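Local coordinates for protein 4-hydroxy-tetrahydrodipicolinate synthase (Thermotoga maritima, PDB 1O5K) that probably catalyses the condensation of pyruvate with aspartate beta-semialdehyde to 4-hydroxy-tetrahydrodipicolinate, a step of lysine biosynthesis, and works as a homotetramer, at residues A[94-99]-A[127-132]; A[98-103]-A[109-114]. One frame throughout, in Å; residues are numbered along the deposited sequence. Where two conformers were deposited one is given.

Contact 1. Residues A[94-99]-A[127-132]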
# COMPACT_ATOMS: atom_id res chain seq x y z
N GLU A 94 -29.17 4.37 -12.68
CA GLU A 94 -30.27 4.28 -13.64
C GLU A 94 -30.00 3.18 -14.64
O GLU A 94 -30.87 2.37 -14.94
CB GLU A 94 -30.44 5.62 -14.37
CG GLU A 94 -31.64 5.70 -15.27
CD GLU A 94 -31.85 7.11 -15.81
OE1 GLU A 94 -31.89 7.28 -17.05
OE2 GLU A 94 -31.95 8.05 -14.97
N LYS A 95 -28.80 3.16 -15.15
CA LYS A 95 -28.45 2.17 -16.19
C LYS A 95 -28.36 0.78 -15.60
O LYS A 95 -28.74 -0.17 -16.24
CB LYS A 95 -27.10 2.48 -16.84
CG LYS A 95 -26.69 1.48 -17.95
CD LYS A 95 -27.68 1.44 -19.09
CE LYS A 95 -27.47 0.19 -19.98
NZ LYS A 95 -28.35 0.21 -21.21
N THR A 96 -27.93 0.69 -14.35
CA THR A 96 -27.89 -0.59 -13.65
C THR A 96 -29.29 -1.18 -13.53
O THR A 96 -29.52 -2.34 -13.81
CB THR A 96 -27.24 -0.43 -12.27
OG1 THR A 96 -25.85 -0.08 -12.38
CG2 THR A 96 -27.23 -1.76 -11.55
N LEU A 97 -30.26 -0.36 -13.13
CA LEU A 97 -31.62 -0.85 -13.05
C LEU A 97 -32.10 -1.38 -14.40
O LEU A 97 -32.74 -2.41 -14.47
CB LEU A 97 -32.54 0.23 -12.48
CG LEU A 97 -34.02 -0.21 -12.38
CD1 LEU A 97 -34.17 -1.51 -11.54
CD2 LEU A 97 -34.81 0.91 -11.84
N LYS A 98 -31.80 -0.67 -15.48
CA LYS A 98 -32.19 -1.09 -16.78
C LYS A 98 -31.65 -2.48 -17.08
O LYS A 98 -32.36 -3.35 -17.56
CB LYS A 98 -31.70 -0.10 -17.84
CG LYS A 98 -32.15 -0.39 -19.27
CD LYS A 98 -31.01 -0.10 -20.25
CE LYS A 98 -31.45 -0.19 -21.70
NZ LYS A 98 -32.52 0.80 -22.01
N LEU A 99 -30.39 -2.71 -16.76
CA LEU A 99 -29.82 -4.04 -16.99
C LEU A 99 -30.42 -5.12 -16.11
O LEU A 99 -30.60 -6.28 -16.53
CB LEU A 99 -28.34 -4.02 -16.76
CG LEU A 99 -27.49 -3.27 -17.79
CD1 LEU A 99 -26.05 -3.45 -17.46
CD2 LEU A 99 -27.73 -3.74 -19.18
N TYR A 127 -25.16 2.44 -0.51
CA TYR A 127 -26.43 2.06 0.06
C TYR A 127 -27.58 2.53 -0.81
O TYR A 127 -28.48 1.72 -1.12
CB TYR A 127 -26.55 2.65 1.46
CG TYR A 127 -27.84 2.35 2.13
CD1 TYR A 127 -28.09 1.10 2.67
CD2 TYR A 127 -28.80 3.31 2.24
CE1 TYR A 127 -29.32 0.84 3.34
CE2 TYR A 127 -30.04 3.07 2.88
CZ TYR A 127 -30.28 1.82 3.42
OH TYR A 127 -31.50 1.59 4.10
N GLN A 128 -27.58 3.82 -1.19
CA GLN A 128 -28.66 4.36 -2.01
C GLN A 128 -28.79 3.68 -3.38
O GLN A 128 -29.92 3.51 -3.87
CB GLN A 128 -28.56 5.90 -2.13
CG GLN A 128 -28.84 6.61 -0.83
CD GLN A 128 -30.28 6.50 -0.40
OE1 GLN A 128 -31.16 6.22 -1.21
NE2 GLN A 128 -30.54 6.74 0.88
N HIS A 129 -27.65 3.33 -4.00
CA HIS A 129 -27.59 2.61 -5.27
C HIS A 129 -28.33 1.27 -5.17
O HIS A 129 -29.23 1.02 -5.94
CB HIS A 129 -26.11 2.42 -5.66
CG HIS A 129 -25.88 1.61 -6.89
ND1 HIS A 129 -26.03 2.10 -8.17
CD2 HIS A 129 -25.37 0.36 -7.02
CE1 HIS A 129 -25.65 1.17 -9.04
NE2 HIS A 129 -25.26 0.10 -8.37
N TYR A 130 -27.95 0.45 -4.19
CA TYR A 130 -28.57 -0.88 -4.01
C TYR A 130 -30.03 -0.74 -3.56
O TYR A 130 -30.87 -1.53 -3.98
CB TYR A 130 -27.75 -1.70 -3.04
CG TYR A 130 -26.45 -2.17 -3.66
CD1 TYR A 130 -26.45 -3.15 -4.67
CD2 TYR A 130 -25.22 -1.62 -3.30
CE1 TYR A 130 -25.27 -3.49 -5.30
CE2 TYR A 130 -24.06 -2.01 -3.90
CZ TYR A 130 -24.09 -2.95 -4.90
OH TYR A 130 -22.90 -3.34 -5.52
N LYS A 131 -30.33 0.27 -2.75
CA LYS A 131 -31.71 0.50 -2.33
C LYS A 131 -32.62 0.80 -3.53
O LYS A 131 -33.74 0.26 -3.68
CB LYS A 131 -31.80 1.65 -1.34
CG LYS A 131 -33.23 1.83 -0.82
CD LYS A 131 -33.29 2.46 0.54
CE LYS A 131 -33.63 3.94 0.47
NZ LYS A 131 -32.43 4.72 0.11
N TYR A 132 -32.18 1.73 -4.34
CA TYR A 132 -32.91 2.13 -5.54
C TYR A 132 -33.24 0.92 -6.38
O TYR A 132 -34.38 0.74 -6.81
CB TYR A 132 -32.12 3.12 -6.38
CG TYR A 132 -32.87 3.69 -7.57
CD1 TYR A 132 -33.73 4.78 -7.42
CD2 TYR A 132 -32.72 3.15 -8.84
CE1 TYR A 132 -34.42 5.31 -8.52
CE2 TYR A 132 -33.42 3.66 -9.93
CZ TYR A 132 -34.25 4.75 -9.76
OH TYR A 132 -34.93 5.26 -10.83
O HOH W 1 -32.72 7.17 -12.18
O HOH W 2 -23.84 -1.47 -10.17
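Leu97 sets its CD2 methyl 3.6 Å from Tyr132 CE2, the one apolar touch between the helices, with the two side chains crossing at about a right angle; leucine's branched end offers a methyl to the tyrosine ring. Thr96 meets His129 differently, at the edge of the imidazole and near its plane, with Thr96 OG1 3.6 Å from His129 CE1. His129 CG lies anti to its backbone N (chi1 176°), which carries the ring across to Thr96.

The polar links are indirect. One water donates to Thr96 OG1 and sits 2.8 Å from His129 NE2. A second donates to Glu94 OE2 and lies 3.2 Å from Tyr132 OH, so the carboxylate and the phenol are linked through the water and not directly. Thr96 OG1 is also hydrogen-bonded to Ser92 O and Thr90 N. His129 ND1 is held by Thr93 OG1 and NE2 by the water, which together help fix the rotation of the ring. A valine in place of Thr96 would probably leave the His129 water short of one partner and the Ser92 and Thr90 backbone groups without their shared hydroxyl.

Pro284 of a second subunit packs on His129. Neighbouring helices meeting side by side around the strands in this way are characteristic of the outer layer of a TIM barrel.

Contact 2. Residues A[98-103]-A[109-114]; sequences KLVKQA and NGVLVV
Val111 has CG1 anti to the carbonyl carbon (chi1 -75°), which leaves CG2 between the backbone N and the carbonyl carbon; with its CB directed at helix 98-103, this fork sends one methyl to each of two helix residues. Val111 CG1 comes 3.7 Å from Ala103 CB, and Val111 CG2 lies 4.2 Å from Val100 CG2. On the helix side, Val100 has CG1 anti to the backbone N (chi1 167°), and both its methyls stand at similar range from Val111 CG2, the two side chains crossing at about a right angle. Val100 CG2 also approaches Val113 CG2, at 4.3 Å, so this one methyl lies near two strand residues: Val111, which points at the helix, and Val113, which is reached through its CG2.

No hydrogen bond crosses the interface; all four touching residues are buried, and the contact is made by methyl groups alone. Beta-branched valines suit a strand, and their branched methyls pack against the helix, whereas the small Ala103 lets the helix come close where Val111 projects. The axes of helix 98-103 and strand 110-114 come within 8.8 Å, their directions 155° apart. Ile133 of helix 123-134 covers Val100 further, and Val111 also packs on Ile141 of the next strand.

Strand 84-87, helix 93-106 and strand 110-114 thus form a right-handed beta-alpha-beta crossover, the unit from which a TIM barrel is built.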
# COMPACT_ATOMS: atom_id res chain seq x y z
N LYS A 98 -31.80 -0.67 -15.48
CA LYS A 98 -32.19 -1.09 -16.78
C LYS A 98 -31.65 -2.48 -17.08
O LYS A 98 -32.36 -3.35 -17.56
CB LYS A 98 -31.70 -0.10 -17.84
CG LYS A 98 -32.15 -0.39 -19.27
CD LYS A 98 -31.01 -0.10 -20.25
CE LYS A 98 -31.45 -0.19 -21.70
NZ LYS A 98 -32.52 0.80 -22.01
N LEU A 99 -30.39 -2.71 -16.76
CA LEU A 99 -29.82 -4.04 -16.99
C LEU A 99 -30.42 -5.12 -16.11
O LEU A 99 -30.60 -6.28 -16.53
CB LEU A 99 -28.34 -4.02 -16.76
CG LEU A 99 -27.49 -3.27 -17.79
CD1 LEU A 99 -26.05 -3.45 -17.46
CD2 LEU A 99 -27.73 -3.74 -19.18
N VAL A 100 -30.72 -4.74 -14.89
CA VAL A 100 -31.37 -5.67 -13.94
C VAL A 100 -32.75 -6.06 -14.46
O VAL A 100 -33.09 -7.24 -14.53
CB VAL A 100 -31.42 -5.03 -12.56
CG1 VAL A 100 -32.34 -5.80 -11.62
CG2 VAL A 100 -30.04 -4.93 -11.99
N LYS A 101 -33.53 -5.08 -14.90
CA LYS A 101 -34.88 -5.35 -15.45
C LYS A 101 -34.84 -6.20 -16.75
O LYS A 101 -35.68 -7.08 -16.97
CB LYS A 101 -35.64 -4.04 -15.61
CG LYS A 101 -36.04 -3.39 -14.29
N GLN A 102 -33.81 -5.99 -17.57
CA GLN A 102 -33.55 -6.87 -18.72
C GLN A 102 -33.29 -8.32 -18.31
O GLN A 102 -33.91 -9.24 -18.87
CB GLN A 102 -32.41 -6.31 -19.58
CG GLN A 102 -32.88 -5.00 -20.32
CD GLN A 102 -31.82 -4.34 -21.25
OE1 GLN A 102 -32.19 -3.63 -22.19
NE2 GLN A 102 -30.54 -4.56 -20.96
N ALA A 103 -32.42 -8.53 -17.32
CA ALA A 103 -32.16 -9.89 -16.84
C ALA A 103 -33.41 -10.52 -16.25
O ALA A 103 -33.70 -11.70 -16.51
CB ALA A 103 -31.05 -9.91 -15.83
N ASN A 109 -32.26 -15.94 -12.63
CA ASN A 109 -32.67 -16.33 -11.28
C ASN A 109 -32.18 -15.35 -10.21
O ASN A 109 -32.56 -15.42 -9.04
CB ASN A 109 -32.21 -17.76 -10.99
CG ASN A 109 -32.69 -18.75 -12.06
OD1 ASN A 109 -31.89 -19.37 -12.76
ND2 ASN A 109 -34.00 -18.92 -12.17
N GLY A 110 -31.29 -14.47 -10.62
CA GLY A 110 -30.72 -13.42 -9.79
C GLY A 110 -29.80 -12.54 -10.61
O GLY A 110 -29.50 -12.82 -11.77
N VAL A 111 -29.33 -11.46 -9.99
CA VAL A 111 -28.34 -10.64 -10.64
C VAL A 111 -27.15 -10.40 -9.71
O VAL A 111 -27.29 -10.31 -8.44
CB VAL A 111 -28.91 -9.25 -11.14
CG1 VAL A 111 -29.74 -9.39 -12.39
CG2 VAL A 111 -29.67 -8.60 -10.02
N LEU A 112 -25.98 -10.25 -10.31
CA LEU A 112 -24.76 -9.91 -9.61
C LEU A 112 -24.46 -8.46 -9.96
O LEU A 112 -24.38 -8.12 -11.12
CB LEU A 112 -23.63 -10.84 -10.07
CG LEU A 112 -22.26 -10.65 -9.38
CD1 LEU A 112 -22.36 -11.13 -7.94
CD2 LEU A 112 -21.13 -11.38 -10.07
N VAL A 113 -24.41 -7.59 -8.96
CA VAL A 113 -24.32 -6.16 -9.22
C VAL A 113 -23.10 -5.57 -8.54
O VAL A 113 -23.07 -5.38 -7.31
CB VAL A 113 -25.58 -5.44 -8.73
CG1 VAL A 113 -25.49 -3.96 -8.89
CG2 VAL A 113 -26.83 -5.98 -9.40
N VAL A 114 -22.07 -5.32 -9.34
CA VAL A 114 -20.84 -4.80 -8.82
C VAL A 114 -21.07 -3.41 -8.27
O VAL A 114 -21.92 -2.64 -8.76
CB VAL A 114 -19.72 -4.82 -9.92
CG1 VAL A 114 -20.05 -3.89 -11.05
CG2 VAL A 114 -18.33 -4.62 -9.33

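Overall arrangement
The two contacts lie on the same side of the chain's centre, with their own centres 10 Å apart, and both use helix 93-106, sharing Lys98 and Leu99. Along the chain, this helix is followed by strand 110-114 and then helix 123-134, so contact 2 ties the helix inward to the parallel barrel sheet and contact 1 joins it to the next helix around the barrel. They meet directly: Tyr130 OH lies 2.7 Å from Val113 O, a probable hydrogen bond, and Thr96 CG2 packs on Val113 CG1. Val113 is about 6 Å, side chain to side chain, from Tyr144, the predicted proton donor/acceptor, so this wall of the barrel lies close to the probable catalytic centre.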